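Long-range contact in ribosomal-protein-alanine acetyltransferase (Clostridium acetobutylicum, PDB 3DNS), which probably acetylates the N-terminal alanine of a ribosomal protein, this chain being the N-terminal, GNAT-like domain of a longer RimJ-type enzyme: residues G33-V38 and C47-K52. Numbering follows the deposited sequence.
Sequences GRIFIV and CMFRMK
Phe49 and Ile35 meet on the apolar face of an antiparallel hairpin, with Ile37 and Met51 beside them. The methyl CG2 of Ile35 lies 3.7 Å from CD1 of the Phe49 ring and approaches it obliquely. Nearer the backbone, CD1 of Ile37 reaches CB of Phe49 at 3.8 Å and also touches the sulfur of Cys47. Phe49 CG stands between its own backbone N and carbonyl carbon (chi1 61°), and this brings the CD1 side of the ring to the Ile35 methyl. CG1 of Ile35 packs at 4.1 Å against CG of Met51, a selenomethionine whose selenium end turns from residues 33-38 toward the helix side.

The other face carries Phe36, Arg50, Lys52 and Arg34. The aliphatic chain of Lys52 runs past one corner of the Phe36 ring, CD lying 3.5 Å from CE2. Val38 CG2 sits obliquely to the Arg50 guanidinium, 3.7 Å from NH1. The NE of that group forms a salt bridge with Glu121. The Arg34 chain extends away from residues 47-52, and its NH2 bonds Tyr54 OH.

Five backbone hydrogen bonds join the strands. Phe36 and Arg50 form a hydrogen-bonded pair, with both bonds 2.8 Å between N and O. Arg34 and Lys52 pair likewise, while Val38 N donates to Met48 O.

The hairpin lies inside the mixed sheet of this GNAT-like domain. Strand 21-26 borders Gly33-Val38, and strand 83-89 runs parallel to Cys47-Lys52 on the side away from Gly33-Val38. Helix 61-78 packs over the apolar face: Phe71 meets Phe49 edge-to-face and also touches Ile35, Met72 and Leu75 touch Phe49, and Ile67 touches Met51.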
ATOM      1  N   GLY A  33       2.446  -3.955   3.359  1.00 20.64           N
ATOM      2  CA  GLY A  33       3.867  -3.853   3.094  1.00 20.12           C
ATOM      3  C   GLY A  33       4.532  -5.185   2.872  1.00 19.87           C
ATOM      4  O   GLY A  33       3.858  -6.230   2.607  1.00 18.76           O
ATOM      5  N   ARG A  34       5.855  -5.168   2.971  1.00 19.51           N
ATOM      6  CA  ARG A  34       6.623  -6.376   2.696  1.00 20.80           C
ATOM      7  C   ARG A  34       7.801  -6.492   3.639  1.00 20.28           C
ATOM      8  O   ARG A  34       8.268  -5.511   4.167  1.00 20.96           O
ATOM      9  CB  ARG A  34       7.151  -6.349   1.268  1.00 21.45           C
ATOM     10  CG  ARG A  34       6.124  -6.488   0.224  1.00 22.56           C
ATOM     11  CD  ARG A  34       6.715  -6.280  -1.146  1.00 22.67           C
ATOM     12  NE  ARG A  34       5.688  -6.599  -2.138  1.00 26.68           N
ATOM     13  CZ  ARG A  34       4.676  -5.792  -2.396  1.00 26.11           C
ATOM     14  NH1 ARG A  34       3.766  -6.127  -3.294  1.00 25.26           N
ATOM     15  NH2 ARG A  34       4.587  -4.624  -1.756  1.00 27.30           N
ATOM     16  N   ILE A  35       8.219  -7.711   3.899  1.00 20.50           N
ATOM     17  CA  ILE A  35       9.387  -7.970   4.720  1.00 20.90           C
ATOM     18  C   ILE A  35      10.397  -8.588   3.794  1.00 20.99           C
ATOM     19  O   ILE A  35      10.038  -9.454   2.991  1.00 20.25           O
ATOM     20  CB  ILE A  35       9.038  -8.904   5.912  1.00 20.95           C
ATOM     21  CG1 ILE A  35       8.359  -8.102   7.040  1.00 22.93           C
ATOM     22  CG2 ILE A  35      10.284  -9.605   6.466  1.00 19.15           C
ATOM     23  CD1 ILE A  35       7.589  -8.999   8.021  1.00 21.48           C
ATOM     24  N   PHE A  36      11.656  -8.126   3.896  1.00 21.19           N
ATOM     25  CA  PHE A  36      12.756  -8.644   3.119  1.00 19.82           C
ATOM     26  C   PHE A  36      13.827  -9.088   4.056  1.00 20.67           C
ATOM     27  O   PHE A  36      14.378  -8.267   4.782  1.00 20.54           O
ATOM     28  CB  PHE A  36      13.346  -7.535   2.202  1.00 20.08           C
ATOM     29  CG  PHE A  36      12.377  -6.972   1.241  1.00 20.76           C
ATOM     30  CD1 PHE A  36      12.198  -7.536  -0.007  1.00 24.16           C
ATOM     31  CD2 PHE A  36      11.584  -5.913   1.594  1.00 23.81           C
ATOM     32  CE1 PHE A  36      11.261  -7.012  -0.917  1.00 22.16           C
ATOM     33  CE2 PHE A  36      10.682  -5.393   0.701  1.00 21.79           C
ATOM     34  CZ  PHE A  36      10.516  -5.943  -0.552  1.00 22.67           C
ATOM     35  N   ILE A  37      14.179 -10.366   4.024  1.00 20.96           N
ATOM     36  CA  ILE A  37      15.288 -10.854   4.872  1.00 21.59           C
ATOM     37  C   ILE A  37      16.622 -10.425   4.231  1.00 21.29           C
ATOM     38  O   ILE A  37      16.877 -10.726   3.088  1.00 20.67           O
ATOM     39  CB  ILE A  37      15.256 -12.382   5.104  1.00 21.39           C
ATOM     40  CG1 ILE A  37      13.874 -12.836   5.657  1.00 23.78           C
ATOM     41  CG2 ILE A  37      16.407 -12.823   6.043  1.00 20.09           C
ATOM     42  CD1 ILE A  37      13.555 -12.274   6.983  1.00 21.11           C
ATOM     43  N   VAL A  38      17.436  -9.725   5.003  1.00 21.12           N
ATOM     44  CA  VAL A  38      18.678  -9.080   4.563  1.00 21.60           C
ATOM     45  C   VAL A  38      19.855  -9.926   5.031  1.00 21.73           C
ATOM     46  O   VAL A  38      20.758 -10.187   4.238  1.00 22.24           O
ATOM     47  CB  VAL A  38      18.714  -7.555   4.983  1.00 22.62           C
ATOM     48  CG1 VAL A  38      20.038  -6.914   4.778  1.00 23.80           C
ATOM     49  CG2 VAL A  38      17.616  -6.760   4.181  1.00 22.06           C
ATOM     50  N   CYS A  47      18.991 -12.845  12.760  1.00 20.33           N
ATOM     51  CA  CYS A  47      18.166 -12.519  11.615  1.00 19.89           C
ATOM     52  C   CYS A  47      17.979 -11.037  11.564  1.00 19.63           C
ATOM     53  O   CYS A  47      17.511 -10.470  12.551  1.00 19.27           O
ATOM     54  CB  CYS A  47      16.772 -13.166  11.708  1.00 20.55           C
ATOM     55  SG  CYS A  47      15.752 -12.798  10.257  1.00 22.52           S
HETATM   56  N   MSE A  48      18.309 -10.417  10.413  1.00 19.43           N
HETATM   57  CA  MSE A  48      18.135  -8.971  10.170  1.00 19.59           C
HETATM   58  C   MSE A  48      17.279  -8.843   8.937  1.00 18.89           C
HETATM   59  O   MSE A  48      17.583  -9.477   7.941  1.00 18.67           O
HETATM   60  CB  MSE A  48      19.462  -8.223   9.928  1.00 18.27           C
HETATM   61  CG  MSE A  48      19.282  -6.782   9.533  1.00 20.52           C
HETATM   62 SE   MSE A  48      20.878  -5.687   9.963  0.70 23.14          SE
HETATM   63  CE  MSE A  48      22.071  -6.620   8.732  1.00 23.24           C
ATOM     64  N   PHE A  49      16.201  -8.068   9.037  1.00 18.21           N
ATOM     65  CA  PHE A  49      15.335  -7.802   7.879  1.00 18.28           C
ATOM     66  C   PHE A  49      14.943  -6.352   7.720  1.00 18.52           C
ATOM     67  O   PHE A  49      15.011  -5.550   8.672  1.00 19.01           O
ATOM     68  CB  PHE A  49      14.089  -8.652   7.889  1.00 18.39           C
ATOM     69  CG  PHE A  49      13.190  -8.465   9.073  1.00 16.65           C
ATOM     70  CD1 PHE A  49      12.142  -7.599   9.021  1.00 18.15           C
ATOM     71  CD2 PHE A  49      13.349  -9.234  10.213  1.00 19.13           C
ATOM     72  CE1 PHE A  49      11.262  -7.483  10.093  1.00 18.73           C
ATOM     73  CE2 PHE A  49      12.471  -9.113  11.280  1.00 17.48           C
ATOM     74  CZ  PHE A  49      11.431  -8.213  11.201  1.00 18.04           C
ATOM     75  N   ARG A  50      14.542  -6.032   6.488  1.00 18.39           N
ATOM     76  CA  ARG A  50      14.008  -4.720   6.128  1.00 18.27           C
ATOM     77  C   ARG A  50      12.482  -4.805   6.017  1.00 18.62           C
ATOM     78  O   ARG A  50      11.970  -5.698   5.331  1.00 18.22           O
ATOM     79  CB  ARG A  50      14.593  -4.228   4.807  1.00 18.13           C
ATOM     80  CG  ARG A  50      14.023  -2.884   4.380  1.00 18.55           C
ATOM     81  CD  ARG A  50      14.812  -2.291   3.230  1.00 18.46           C
ATOM     82  NE  ARG A  50      16.073  -1.656   3.664  1.00 19.35           N
ATOM     83  CZ  ARG A  50      17.275  -2.176   3.452  1.00 18.99           C
ATOM     84  NH1 ARG A  50      17.399  -3.354   2.869  1.00 19.15           N
ATOM     85  NH2 ARG A  50      18.358  -1.539   3.831  1.00 19.77           N
HETATM   86  N   MSE A  51      11.765  -3.921   6.720  1.00 18.29           N
HETATM   87  CA  MSE A  51      10.309  -3.920   6.637  1.00 20.31           C
HETATM   88  C   MSE A  51       9.837  -2.664   5.934  1.00 20.27           C
HETATM   89  O   MSE A  51      10.116  -1.584   6.366  1.00 21.71           O
HETATM   90  CB  MSE A  51       9.664  -4.005   7.985  1.00 19.24           C
HETATM   91  CG  MSE A  51       8.136  -4.076   7.903  1.00 20.54           C
HETATM   92 SE   MSE A  51       7.289  -4.432   9.694  0.80 28.82          SE
HETATM   93  CE  MSE A  51       7.619  -2.681  10.459  1.00 22.50           C
ATOM     94  N   LYS A  52       9.230  -2.834   4.784  1.00 21.51           N
ATOM     95  CA  LYS A  52       8.702  -1.728   4.009  1.00 23.88           C
ATOM     96  C   LYS A  52       7.221  -1.673   4.338  1.00 23.55           C
ATOM     97  O   LYS A  52       6.550  -2.709   4.411  1.00 23.62           O
ATOM     98  CB  LYS A  52       8.920  -1.958   2.515  1.00 23.82           C
ATOM     99  CG  LYS A  52      10.404  -1.876   2.133  1.00 26.57           C
ATOM    100  CD  LYS A  52      10.574  -1.848   0.623  1.00 27.74           C
ATOM    101  CE  LYS A  52      12.023  -1.719   0.234  1.00 30.41           C
ATOM    102  NZ  LYS A  52      12.567  -0.501   0.930  1.00 36.92           N
TER